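Local structure of pyruvate kinase (Pyrobaculum aerophilum, 3QTG) at residues Asn15-Val20 with Ile414-Glu419; Val77-Lys82 with Asp195-Val200; Ser247-Val252 with Val316-Leu321; Val269-Val274 with Ala312-Asp317. The protein catalyses the last step of glycolysis, the transfer of a phosphoryl group from phosphoenolpyruvate to ADP that yields pyruvate and ATP, as a homotetramer using divalent metal and potassium ions. All blocks are in the same frame, centred on the assembly; numbering follows the deposited sequence.

Interaction 1 of 4, residues Asn15-Val20 with Ile414-Glu419; sequences NLTKRV and IVWALE
The indole of Trp-416 carries CB of Leu-16 over one face of its six-membered ring: this CB of Leu-16 stands 3.8 Å from the ring centroid of Trp-416, 11° off its normal, a CH-pi contact, and CD1 of Leu-16 reaches CZ2 of Trp-416 at 3.7 Å. Thr-17 OG1 approaches the ring obliquely but bonds to Tyr-347, whose own ring meets the indole edge-to-face; Arg-394 adds a cation-pi contact. Ring NE1 is taken by the carbonyl of Pro-395. Although CB of Trp-416 points away from residues 15-20, CG lies opposite the backbone N (chi1 170°), which carries the ring back over Leu-16. Beside it, CD2 of Leu-16 touches CB of Ala-417, where a short side chain fits the close approach of the two backbones. There Ala-417 N donates to Leu-16 O (3.0 Å), in the carbonyl plane on a lone pair. A type II turn, Val-415 to Leu-418, presents two carbonyls to one ammonium: Lys-18 NZ lies 2.7 Å from Val-415 O and 2.8 Å from Leu-418 O, with Ser-413 O as a further acceptor. A lysine suits this buried place because its long chain, bent at chi2 and chi4, lies along Ile-414 and brings the ammonium to three carbonyl oxygens, which probably compensate its charge. Further on, CG2 of Val-20 packs on CG2 of Ile-414. The contact joins strand 18-22, first of the TIM barrel, to the C-terminal alpha/beta domain at the start of strand 418-422; strand 318-321 pairs with strand 18-22, while helix 385-391 covers Val-415 and Leu-418.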
loop_
_atom_site.group_PDB
_atom_site.type_symbol
_atom_site.label_atom_id
_atom_site.label_comp_id
_atom_site.label_asym_id
_atom_site.label_seq_id
_atom_site.Cartn_x
_atom_site.Cartn_y
_atom_site.Cartn_z
ATOM N N ASN A 15 1.434 31.329 7.384
ATOM C CA ASN A 15 1.839 30.191 8.192
ATOM C C ASN A 15 0.728 29.172 8.447
ATOM O O ASN A 15 -0.452 29.511 8.602
ATOM C CB ASN A 15 2.557 30.631 9.492
ATOM C CG ASN A 15 4.027 31.008 9.259
ATOM O OD1 ASN A 15 4.556 31.937 9.882
ATOM N ND2 ASN A 15 4.689 30.292 8.352
ATOM N N LEU A 16 1.134 27.909 8.451
ATOM C CA LEU A 16 0.247 26.815 8.787
ATOM C C LEU A 16 0.395 26.565 10.266
ATOM O O LEU A 16 -0.601 26.414 10.960
ATOM C CB LEU A 16 0.580 25.590 7.949
ATOM C CG LEU A 16 0.567 25.773 6.417
ATOM C CD1 LEU A 16 0.790 24.429 5.740
ATOM C CD2 LEU A 16 -0.746 26.385 5.940
ATOM N N THR A 17 1.643 26.573 10.744
ATOM C CA THR A 17 1.939 26.558 12.179
ATOM C C THR A 17 1.591 27.919 12.774
ATOM O O THR A 17 2.017 28.952 12.276
ATOM C CB THR A 17 3.411 26.264 12.457
ATOM O OG1 THR A 17 3.817 25.128 11.688
ATOM C CG2 THR A 17 3.622 25.977 13.941
ATOM N N LYS A 18 0.801 27.898 13.839
ATOM C CA LYS A 18 0.368 29.121 14.494
ATOM C C LYS A 18 1.337 29.578 15.593
ATOM O O LYS A 18 2.035 28.777 16.208
ATOM C CB LYS A 18 -1.075 28.971 15.012
ATOM C CG LYS A 18 -2.087 28.595 13.912
ATOM C CD LYS A 18 -2.010 29.571 12.738
ATOM C CE LYS A 18 -3.044 29.278 11.692
ATOM N NZ LYS A 18 -4.381 29.303 12.327
ATOM N N ARG A 19 1.364 30.888 15.815
ATOM C CA ARG A 19 2.388 31.542 16.625
ATOM C C ARG A 19 1.701 32.182 17.823
ATOM O O ARG A 19 0.835 33.050 17.666
ATOM C CB ARG A 19 3.107 32.613 15.785
ATOM C CG ARG A 19 3.714 32.114 14.449
ATOM C CD ARG A 19 3.759 33.213 13.357
ATOM N NE ARG A 19 2.418 33.731 13.073
ATOM C CZ ARG A 19 2.120 34.700 12.212
ATOM N NH1 ARG A 19 3.064 35.316 11.508
ATOM N NH2 ARG A 19 0.855 35.054 12.053
ATOM N N VAL A 20 2.065 31.713 19.016
ATOM C CA VAL A 20 1.526 32.237 20.264
ATOM C C VAL A 20 2.642 32.907 21.088
ATOM O O VAL A 20 3.722 32.340 21.247
ATOM C CB VAL A 20 0.812 31.120 21.093
ATOM C CG1 VAL A 20 0.566 31.557 22.550
ATOM C CG2 VAL A 20 -0.484 30.723 20.420
ATOM N N ILE A 414 -5.626 29.710 16.403
ATOM C CA ILE A 414 -4.471 28.910 16.801
ATOM C C ILE A 414 -4.586 27.428 16.401
ATOM O O ILE A 414 -3.855 26.577 16.905
ATOM C CB ILE A 414 -4.095 29.120 18.319
ATOM C CG1 ILE A 414 -5.201 28.633 19.279
ATOM C CG2 ILE A 414 -3.779 30.607 18.581
ATOM C CD1 ILE A 414 -4.652 28.285 20.666
ATOM N N VAL A 415 -5.510 27.134 15.486
ATOM C CA VAL A 415 -5.644 25.803 14.905
ATOM C C VAL A 415 -4.858 25.774 13.575
ATOM O O VAL A 415 -4.889 26.742 12.804
ATOM C CB VAL A 415 -7.154 25.410 14.705
ATOM C CG1 VAL A 415 -7.276 23.997 14.090
ATOM C CG2 VAL A 415 -7.920 25.443 16.051
ATOM N N TRP A 416 -4.128 24.693 13.344
ATOM C CA TRP A 416 -3.374 24.435 12.097
ATOM C C TRP A 416 -4.051 24.917 10.802
ATOM O O TRP A 416 -5.170 24.512 10.496
ATOM C CB TRP A 416 -3.107 22.933 11.974
ATOM C CG TRP A 416 -2.563 22.508 10.633
ATOM C CD1 TRP A 416 -3.292 22.140 9.523
ATOM C CD2 TRP A 416 -1.182 22.386 10.262
ATOM N NE1 TRP A 416 -2.460 21.806 8.506
ATOM C CE2 TRP A 416 -1.159 21.953 8.911
ATOM C CE3 TRP A 416 0.035 22.593 10.940
ATOM C CZ2 TRP A 416 0.041 21.719 8.203
ATOM C CZ3 TRP A 416 1.253 22.362 10.234
ATOM C CH2 TRP A 416 1.229 21.920 8.871
ATOM N N ALA A 417 -3.347 25.771 10.064
ATOM C CA ALA A 417 -3.684 26.227 8.687
ATOM C C ALA A 417 -4.870 27.161 8.556
ATOM O O ALA A 417 -5.077 27.745 7.483
ATOM C CB ALA A 417 -3.823 25.029 7.688
ATOM N N LEU A 418 -5.666 27.296 9.614
ATOM C CA LEU A 418 -6.934 28.010 9.501
ATOM C C LEU A 418 -6.755 29.507 9.441
ATOM O O LEU A 418 -6.011 30.104 10.244
ATOM C CB LEU A 418 -7.915 27.645 10.626
ATOM C CG LEU A 418 -8.277 26.166 10.821
ATOM C CD1 LEU A 418 -9.435 26.081 11.778
ATOM C CD2 LEU A 418 -8.598 25.461 9.489
ATOM N N GLU A 419 -7.443 30.110 8.479
ATOM C CA GLU A 419 -7.547 31.565 8.427
ATOM C C GLU A 419 -9.000 31.999 8.623
ATOM O O GLU A 419 -9.783 32.028 7.672
ATOM C CB GLU A 419 -6.952 32.165 7.154
ATOM C CG GLU A 419 -6.563 33.619 7.402
ATOM C CD GLU A 419 -6.346 34.404 6.137
ATOM O OE1 GLU A 419 -7.033 35.432 5.961
ATOM O OE2 GLU A 419 -5.502 33.990 5.316
#

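Interaction 2 of 4, residues Val77-Lys82 with Asp195-Val200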
loop_
_atom_site.group_PDB
_atom_site.type_symbol
_atom_site.label_atom_id
_atom_site.label_comp_id
_atom_site.label_asym_id
_atom_site.label_seq_id
_atom_site.Cartn_x
_atom_site.Cartn_y
_atom_site.Cartn_z
ATOM N N VAL A 77 -7.082 34.539 22.745
ATOM C CA VAL A 77 -6.575 34.838 24.082
ATOM C C VAL A 77 -6.602 33.579 24.925
ATOM O O VAL A 77 -7.657 32.958 25.115
ATOM C CB VAL A 77 -7.390 35.974 24.775
ATOM C CG1 VAL A 77 -6.984 36.129 26.246
ATOM C CG2 VAL A 77 -7.198 37.267 24.034
ATOM N N ILE A 78 -5.423 33.221 25.434
ATOM C CA ILE A 78 -5.216 32.084 26.306
ATOM C C ILE A 78 -4.857 32.582 27.728
ATOM O O ILE A 78 -3.968 33.422 27.914
ATOM C CB ILE A 78 -4.051 31.208 25.767
ATOM C CG1 ILE A 78 -4.298 30.812 24.303
ATOM C CG2 ILE A 78 -3.821 29.978 26.661
ATOM C CD1 ILE A 78 -3.026 30.604 23.476
ATOM N N VAL A 79 -5.542 32.067 28.736
ATOM C CA VAL A 79 -5.101 32.329 30.099
ATOM C C VAL A 79 -4.575 31.019 30.660
ATOM O O VAL A 79 -5.207 29.982 30.518
ATOM C CB VAL A 79 -6.202 32.992 31.008
ATOM C CG1 VAL A 79 -6.655 34.358 30.424
ATOM C CG2 VAL A 79 -7.402 32.056 31.219
ATOM N N ASP A 80 -3.408 31.084 31.285
ATOM C CA ASP A 80 -2.763 29.903 31.833
ATOM C C ASP A 80 -2.872 29.878 33.364
ATOM O O ASP A 80 -2.365 30.763 34.054
ATOM C CB ASP A 80 -1.307 29.844 31.361
ATOM C CG ASP A 80 -0.710 28.458 31.484
ATOM O OD1 ASP A 80 -1.207 27.679 32.335
ATOM O OD2 ASP A 80 0.248 28.129 30.724
ATOM N N LEU A 81 -3.545 28.863 33.890
ATOM C CA LEU A 81 -3.749 28.767 35.328
ATOM C C LEU A 81 -2.503 28.268 36.066
ATOM O O LEU A 81 -1.726 27.441 35.549
ATOM C CB LEU A 81 -4.955 27.882 35.662
ATOM C CG LEU A 81 -6.331 28.321 35.171
ATOM C CD1 LEU A 81 -7.294 27.178 35.358
ATOM C CD2 LEU A 81 -6.797 29.546 35.934
ATOM N N LYS A 82 -2.340 28.782 37.286
ATOM C CA LYS A 82 -1.192 28.468 38.130
ATOM C C LYS A 82 -1.151 26.983 38.497
ATOM O O LYS A 82 -0.101 26.354 38.428
ATOM C CB LYS A 82 -1.206 29.364 39.392
ATOM C CG LYS A 82 0.080 29.337 40.235
ATOM C CD LYS A 82 1.354 29.364 39.349
ATOM C CE LYS A 82 2.665 29.485 40.161
ATOM N NZ LYS A 82 3.858 29.792 39.279
ATOM N N ASP A 195 -16.027 36.673 28.457
ATOM C CA ASP A 195 -16.454 36.550 27.072
ATOM C C ASP A 195 -15.291 36.821 26.092
ATOM O O ASP A 195 -15.358 36.490 24.908
ATOM C CB ASP A 195 -17.699 37.414 26.803
ATOM C CG ASP A 195 -19.004 36.730 27.272
ATOM O OD1 ASP A 195 -19.013 35.481 27.453
ATOM O OD2 ASP A 195 -20.022 37.429 27.458
ATOM N N ASN A 196 -14.220 37.402 26.621
ATOM C CA ASN A 196 -13.031 37.696 25.846
ATOM C C ASN A 196 -11.918 36.661 25.995
ATOM O O ASN A 196 -10.818 36.860 25.491
ATOM C CB ASN A 196 -12.520 39.090 26.199
ATOM C CG ASN A 196 -13.023 40.139 25.247
ATOM O OD1 ASN A 196 -12.818 40.037 24.038
ATOM N ND2 ASN A 196 -13.684 41.162 25.784
ATOM N N ILE A 197 -12.216 35.554 26.669
ATOM C CA ILE A 197 -11.219 34.511 26.913
ATOM C C ILE A 197 -11.520 33.213 26.132
ATOM O O ILE A 197 -12.552 32.558 26.342
ATOM C CB ILE A 197 -11.055 34.208 28.407
ATOM C CG1 ILE A 197 -10.662 35.482 29.171
ATOM C CG2 ILE A 197 -10.000 33.149 28.610
ATOM C CD1 ILE A 197 -10.539 35.267 30.628
ATOM N N ASP A 198 -10.589 32.849 25.258
ATOM C CA ASP A 198 -10.823 31.812 24.261
ATOM C C ASP A 198 -10.328 30.442 24.723
ATOM O O ASP A 198 -10.928 29.427 24.400
ATOM C CB ASP A 198 -10.185 32.242 22.933
ATOM C CG ASP A 198 -10.641 33.661 22.497
ATOM O OD1 ASP A 198 -11.875 33.894 22.411
ATOM O OD2 ASP A 198 -9.775 34.539 22.249
ATOM N N TYR A 199 -9.254 30.423 25.501
ATOM C CA TYR A 199 -8.674 29.175 26.005
ATOM C C TYR A 199 -8.262 29.340 27.447
ATOM O O TYR A 199 -7.751 30.388 27.828
ATOM C CB TYR A 199 -7.423 28.804 25.205
ATOM C CG TYR A 199 -7.695 28.361 23.785
ATOM C CD1 TYR A 199 -7.742 26.999 23.457
ATOM C CD2 TYR A 199 -7.902 29.300 22.766
ATOM C CE1 TYR A 199 -7.996 26.592 22.147
ATOM C CE2 TYR A 199 -8.156 28.904 21.472
ATOM C CZ TYR A 199 -8.204 27.549 21.169
ATOM O OH TYR A 199 -8.438 27.155 19.874
ATOM N N VAL A 200 -8.477 28.289 28.229
ATOM C CA VAL A 200 -8.008 28.201 29.607
ATOM C C VAL A 200 -7.064 27.012 29.686
ATOM O O VAL A 200 -7.465 25.879 29.412
ATOM C CB VAL A 200 -9.191 27.959 30.599
ATOM C CG1 VAL A 200 -8.693 27.479 31.969
ATOM C CG2 VAL A 200 -10.043 29.196 30.731
#
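Neighbouring parallel strands of the TIM barrel, 76-80 and 199-202, meet here, and their pairing opens with a carboxylate at the entry. Asp-198, just before its strand, accepts Val-77 N on OD2 at 2.7 Å through the anti lone pair, with a nearly straight N-H (165°). In return Val-77 O takes two donors, Asp-198 N at 2.9 Å and Tyr-199 N at 3.0 Å, so one carbonyl holds both residues. An aspartate fits because its short side chain, with CG beside its own backbone N (chi1 -52°), reaches an amide at the very start of the ladder; the same OD2 also forms a salt bridge with Arg-65 of helix 54-71. Parallel pairing then proceeds as Val-79 N donates to Tyr-199 O (2.9 Å). Successive residues of each strand serve opposite faces of the barrel sheet. Ile-78 and Tyr-199 share the one turned to the barrel interior, where CG1 of Ile-78 rests on CB of Tyr-199 and the ring leads away to meet that of Tyr-249, its OH bonded to Ser-411 O. Val-79 and Val-200 share the other, facing the helices: the side chains of Val-79 and Ile-197 cross at about a right angle, their CG2 atoms 3.8 Å apart, and Ile-197 and Leu-81 pack on helix 181-190. Farther along, CD1 of Leu-81 touches CG1 of Val-200 (3.7 Å), while Asp-80 turns elsewhere, to Arg-46 and Lys-230; by similarity it binds potassium.

Interaction 3 of 4, residues Ser247-Val252 with Val316-Leu321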
loop_
_atom_site.group_PDB
_atom_site.type_symbol
_atom_site.label_atom_id
_atom_site.label_comp_id
_atom_site.label_asym_id
_atom_site.label_seq_id
_atom_site.Cartn_x
_atom_site.Cartn_y
_atom_site.Cartn_z
ATOM N N SER A 247 -9.286 16.283 26.422
ATOM C CA SER A 247 -8.833 17.673 26.222
ATOM C C SER A 247 -9.539 18.365 25.042
ATOM O O SER A 247 -10.119 17.698 24.195
ATOM C CB SER A 247 -7.331 17.683 25.923
ATOM O OG SER A 247 -6.602 17.003 26.927
ATOM N N ASP A 248 -9.489 19.696 24.986
ATOM C CA ASP A 248 -9.871 20.398 23.765
ATOM C C ASP A 248 -8.608 20.731 22.969
ATOM O O ASP A 248 -8.672 20.938 21.775
ATOM C CB ASP A 248 -10.669 21.676 24.062
ATOM C CG ASP A 248 -11.945 21.395 24.858
ATOM O OD1 ASP A 248 -12.479 20.269 24.769
ATOM O OD2 ASP A 248 -12.407 22.291 25.586
ATOM N N TYR A 249 -7.470 20.776 23.661
ATOM C CA TYR A 249 -6.197 21.218 23.105
ATOM C C TYR A 249 -5.127 20.645 24.032
ATOM O O TYR A 249 -5.308 20.640 25.250
ATOM C CB TYR A 249 -6.137 22.742 23.121
ATOM C CG TYR A 249 -5.276 23.372 22.046
ATOM C CD1 TYR A 249 -5.864 24.115 21.011
ATOM C CD2 TYR A 249 -3.878 23.246 22.055
ATOM C CE1 TYR A 249 -5.095 24.698 20.001
ATOM C CE2 TYR A 249 -3.093 23.846 21.037
ATOM C CZ TYR A 249 -3.718 24.561 20.026
ATOM O OH TYR A 249 -2.983 25.163 19.035
ATOM N N VAL A 250 -4.035 20.144 23.459
ATOM C CA VAL A 250 -2.956 19.548 24.232
ATOM C C VAL A 250 -1.738 20.446 24.106
ATOM O O VAL A 250 -1.524 21.045 23.051
ATOM C CB VAL A 250 -2.618 18.081 23.777
ATOM C CG1 VAL A 250 -1.474 17.484 24.630
ATOM C CG2 VAL A 250 -3.870 17.175 23.844
ATOM N N VAL A 251 -0.976 20.567 25.197
ATOM C CA VAL A 251 0.231 21.407 25.270
ATOM C C VAL A 251 1.409 20.615 25.856
ATOM O O VAL A 251 1.304 20.074 26.961
ATOM C CB VAL A 251 -0.029 22.674 26.121
ATOM C CG1 VAL A 251 1.125 23.678 26.000
ATOM C CG2 VAL A 251 -1.332 23.343 25.706
ATOM N N VAL A 252 2.502 20.505 25.097
ATOM C CA VAL A 252 3.768 19.985 25.615
ATOM C C VAL A 252 4.491 21.141 26.346
ATOM O O VAL A 252 4.979 22.092 25.723
ATOM C CB VAL A 252 4.686 19.391 24.486
ATOM C CG1 VAL A 252 6.017 18.844 25.058
ATOM C CG2 VAL A 252 3.969 18.316 23.704
ATOM N N VAL A 316 2.718 20.159 14.480
ATOM C CA VAL A 316 1.980 20.772 15.597
ATOM C C VAL A 316 1.130 21.946 15.099
ATOM O O VAL A 316 1.505 22.605 14.113
ATOM C CB VAL A 316 2.942 21.257 16.743
ATOM C CG1 VAL A 316 3.716 20.075 17.318
ATOM C CG2 VAL A 316 3.914 22.352 16.237
ATOM N N ASP A 317 0.006 22.212 15.773
ATOM C CA ASP A 317 -0.858 23.346 15.422
ATOM C C ASP A 317 -0.208 24.687 15.746
ATOM O O ASP A 317 -0.398 25.655 15.011
ATOM C CB ASP A 317 -2.189 23.330 16.187
ATOM C CG ASP A 317 -3.056 22.139 15.870
ATOM O OD1 ASP A 317 -4.108 22.315 15.201
ATOM O OD2 ASP A 317 -2.712 21.038 16.328
ATOM N N SER A 318 0.479 24.762 16.884
ATOM C CA SER A 318 1.076 26.028 17.362
ATOM C C SER A 318 2.360 25.874 18.196
ATOM O O SER A 318 2.647 24.787 18.745
ATOM C CB SER A 318 0.043 26.887 18.110
ATOM O OG SER A 318 -0.579 26.169 19.159
ATOM N N LEU A 319 3.120 26.975 18.265
ATOM C CA LEU A 319 4.309 27.110 19.112
ATOM C C LEU A 319 4.127 28.335 20.003
ATOM O O LEU A 319 3.731 29.406 19.532
ATOM C CB LEU A 319 5.607 27.228 18.289
ATOM C CG LEU A 319 5.963 26.096 17.286
ATOM C CD1 LEU A 319 7.084 26.514 16.354
ATOM C CD2 LEU A 319 6.346 24.786 17.965
ATOM N N TRP A 320 4.390 28.164 21.296
ATOM C CA TRP A 320 4.105 29.202 22.275
ATOM C C TRP A 320 5.414 29.712 22.861
ATOM O O TRP A 320 6.142 28.967 23.497
ATOM C CB TRP A 320 3.249 28.622 23.407
ATOM C CG TRP A 320 1.873 28.131 23.021
ATOM C CD1 TRP A 320 1.383 27.907 21.758
ATOM C CD2 TRP A 320 0.811 27.803 23.925
ATOM N NE1 TRP A 320 0.082 27.471 21.827
ATOM C CE2 TRP A 320 -0.296 27.407 23.146
ATOM C CE3 TRP A 320 0.680 27.832 25.323
ATOM C CZ2 TRP A 320 -1.522 27.019 23.720
ATOM C CZ3 TRP A 320 -0.533 27.438 25.888
ATOM C CH2 TRP A 320 -1.615 27.030 25.087
ATOM N N LEU A 321 5.713 30.980 22.637
ATOM C CA LEU A 321 6.813 31.641 23.335
ATOM C C LEU A 321 6.362 32.074 24.717
ATOM O O LEU A 321 5.241 32.567 24.888
ATOM C CB LEU A 321 7.290 32.857 22.536
ATOM C CG LEU A 321 7.736 32.630 21.084
ATOM C CD1 LEU A 321 8.270 33.916 20.447
ATOM C CD2 LEU A 321 8.769 31.511 20.995
#
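Tyr-249 and Ser-318 meet hydroxyl to hydroxyl across the interior of the TIM barrel, Ser-318 OG donating to Tyr-249 OH at 2.6 Å near the plane of the phenol ring. The two strands, 249-252 and 318-321, are not paired with each other: their axes come within 9.1 Å at a crossing angle of -52°, and side chains from both fill the space between. The serine also accepts, from Trp-320 NE1, 3.0 Å from Ser-318 OG, which is tilted out of the indole plane. Its OG sits between the backbone N and the carbonyl carbon (chi1 54°), facing both partners; a small hydroxyl that can donate and accept suits this link between two large rings. Tyr-249 OH bonds further to the C-terminal domain. Strand 284-287 lies between the two in the sheet, and the methyl of its Ala-285 leaves room for Tyr-249, Ser-318 and Trp-320 alike. Farther along strand 249-253, the two methyls of Val-251 pack on the indole; Val-251 also lies close to Lys-230, by similarity a transition-state stabiliser. CG1 of Val-251 sits over one face of the indole, toward its rim, and CG2 of Val-251 lies 3.7 Å from CH2 of Trp-320.

Interaction 4 of 4, residues Val269-Val274 with Ala312-Asp317; sequences VQRRIV and ASMGVD
Backbones stay apart here, 7.1 Å between the CA atoms of Val-274 and Val-316, while the chain leaving helix 302-313 turns at Gly-315, whose positive phi (95°) would press a side chain against the preceding carbonyl oxygen. This is the outer helical layer of the TIM barrel, where helix 266-279 packs beside the link that runs from helix 302-313 into strand 318-321. Met-314 bridges the gap. Extended at chi2 and bent at chi3 (85°), its unbranched chain lays the terminal methyl between two residues one helical turn apart: CE of Met-314 lies 3.6 Å from both CA and CG of Arg-271 and 3.7 Å from CB of Val-274. A flexible, apolar side chain suits such a slot, since it can bend to follow the helix surface without needing a polar partner. Arg-271 offers only its aliphatic part to Met-314, crossing it at about a right angle; its guanidinium passes on to the second subunit, bonding there to Ser-313 OG and Glu-346 O, so that one residue serves both the helix packing and the subunit interface. Gln-270 brings its amide toward the sulfur but bonds elsewhere, OE1 to Arg-254 and NE2 to Thr-311. Closer to the barrel, the beta-branched side chains of Val-274 and Val-316 cross steeply and also pack on strand 284-287, on Ile-284 and Val-286 respectively; CG1 of Val-316 lies 4.0 Å from CG2 of Val-274.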
loop_
_atom_site.group_PDB
_atom_site.type_symbol
_atom_site.label_atom_id
_atom_site.label_comp_id
_atom_site.label_asym_id
_atom_site.label_seq_id
_atom_site.Cartn_x
_atom_site.Cartn_y
_atom_site.Cartn_z
ATOM N N VAL A 269 9.690 11.906 24.523
ATOM C CA VAL A 269 8.443 12.208 25.218
ATOM C C VAL A 269 7.627 13.252 24.433
ATOM O O VAL A 269 6.439 13.068 24.237
ATOM C CB VAL A 269 8.688 12.631 26.723
ATOM C CG1 VAL A 269 7.450 13.213 27.345
ATOM C CG2 VAL A 269 9.176 11.448 27.552
ATOM N N GLN A 270 8.275 14.328 23.973
ATOM C CA GLN A 270 7.651 15.293 23.074
ATOM C C GLN A 270 7.037 14.597 21.857
ATOM O O GLN A 270 5.886 14.847 21.494
ATOM C CB GLN A 270 8.670 16.333 22.601
ATOM C CG GLN A 270 8.079 17.324 21.590
ATOM C CD GLN A 270 9.030 18.460 21.226
ATOM O OE1 GLN A 270 9.756 18.988 22.083
ATOM N NE2 GLN A 270 9.034 18.841 19.958
ATOM N N ARG A 271 7.816 13.728 21.220
ATOM C CA ARG A 271 7.325 13.021 20.046
ATOM C C ARG A 271 6.093 12.192 20.393
ATOM O O ARG A 271 5.107 12.229 19.671
ATOM C CB ARG A 271 8.438 12.151 19.448
ATOM C CG ARG A 271 8.093 11.528 18.149
ATOM C CD ARG A 271 9.149 10.498 17.747
ATOM N NE ARG A 271 10.347 11.121 17.203
ATOM C CZ ARG A 271 11.336 10.443 16.625
ATOM N NH1 ARG A 271 11.270 9.121 16.524
ATOM N NH2 ARG A 271 12.390 11.088 16.140
ATOM N N ARG A 272 6.136 11.467 21.510
ATOM C CA ARG A 272 4.997 10.644 21.908
ATOM C C ARG A 272 3.722 11.466 22.219
ATOM O O ARG A 272 2.618 11.054 21.851
ATOM C CB ARG A 272 5.364 9.672 23.050
ATOM C CG ARG A 272 4.143 9.050 23.765
ATOM C CD ARG A 272 4.456 7.690 24.475
ATOM N NE ARG A 272 5.094 7.862 25.791
ATOM C CZ ARG A 272 6.414 7.843 26.015
ATOM N NH1 ARG A 272 7.273 7.663 25.009
ATOM N NH2 ARG A 272 6.879 8.011 27.251
ATOM N N ILE A 273 3.869 12.621 22.867
ATOM C CA ILE A 273 2.710 13.497 23.101
ATOM C C ILE A 273 2.088 13.999 21.790
ATOM O O ILE A 273 0.853 14.008 21.627
ATOM C CB ILE A 273 3.026 14.711 24.025
ATOM C CG1 ILE A 273 3.462 14.249 25.435
ATOM C CG2 ILE A 273 1.786 15.606 24.110
ATOM C CD1 ILE A 273 4.360 15.230 26.207
ATOM N N VAL A 274 2.959 14.435 20.873
ATOM C CA VAL A 274 2.554 14.958 19.559
ATOM C C VAL A 274 1.893 13.866 18.691
ATOM O O VAL A 274 0.798 14.076 18.184
ATOM C CB VAL A 274 3.731 15.620 18.800
ATOM C CG1 VAL A 274 3.296 16.055 17.380
ATOM C CG2 VAL A 274 4.266 16.833 19.581
ATOM N N ALA A 312 8.134 22.232 14.502
ATOM C CA ALA A 312 7.093 22.614 13.547
ATOM C C ALA A 312 6.835 21.569 12.439
ATOM O O ALA A 312 5.674 21.348 12.072
ATOM C CB ALA A 312 7.366 24.002 12.935
ATOM N N SER A 313 7.905 20.950 11.922
ATOM C CA SER A 313 7.825 19.874 10.907
ATOM C C SER A 313 6.985 18.682 11.298
ATOM O O SER A 313 6.424 18.020 10.430
ATOM C CB SER A 313 9.216 19.332 10.571
ATOM O OG SER A 313 9.903 20.263 9.779
ATOM N N MET A 314 6.942 18.384 12.600
ATOM C CA MET A 314 6.143 17.276 13.127
ATOM C C MET A 314 4.665 17.505 12.870
ATOM O O MET A 314 3.869 16.579 12.947
ATOM C CB MET A 314 6.323 17.142 14.635
ATOM C CG MET A 314 7.639 16.588 15.122
ATOM S SD MET A 314 7.481 16.280 16.915
ATOM C CE MET A 314 6.743 14.649 16.843
ATOM N N GLY A 315 4.299 18.755 12.601
ATOM C CA GLY A 315 2.918 19.101 12.278
ATOM C C GLY A 315 2.082 19.569 13.462
ATOM O O GLY A 315 0.868 19.434 13.434
ATOM N N VAL A 316 2.718 20.159 14.480
ATOM C CA VAL A 316 1.980 20.772 15.597
ATOM C C VAL A 316 1.130 21.946 15.099
ATOM O O VAL A 316 1.505 22.605 14.113
ATOM C CB VAL A 316 2.942 21.257 16.743
ATOM C CG1 VAL A 316 3.716 20.075 17.318
ATOM C CG2 VAL A 316 3.914 22.352 16.237
ATOM N N ASP A 317 0.006 22.212 15.773
ATOM C CA ASP A 317 -0.858 23.346 15.422
ATOM C C ASP A 317 -0.208 24.687 15.746
ATOM O O ASP A 317 -0.398 25.655 15.011
ATOM C CB ASP A 317 -2.189 23.330 16.187
ATOM C CG ASP A 317 -3.056 22.139 15.870
ATOM O OD1 ASP A 317 -4.108 22.315 15.201
ATOM O OD2 ASP A 317 -2.712 21.038 16.328
#

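Interactions 1 to 3 meet around Tyr-249 inside the barrel. Ile-414 O of interaction 1 lies 2.7 Å from Tyr-249 OH of interaction 3, hydrogen-bonded to it, and CE1 of Tyr-199 in interaction 2 lies 3.5 Å from CD1 of Tyr-249. Asp-317 is common to 3 and 4: its OD1 reaches Trp-416 N of the C-terminal domain (3.0 Å), and Asp-317 O lies 2.8 Å from Lys-18 N of the first barrel strand. Interactions 2 and 4 stay apart, nearest atoms about 8 Å. Single side chains of interactions 1, 2 and 3 (Val-20, Ile-78, Trp-320) come about 4 Å from that of Arg-46, by similarity a substrate ligand, while interaction 2 itself holds Asp-80, a probable potassium ligand.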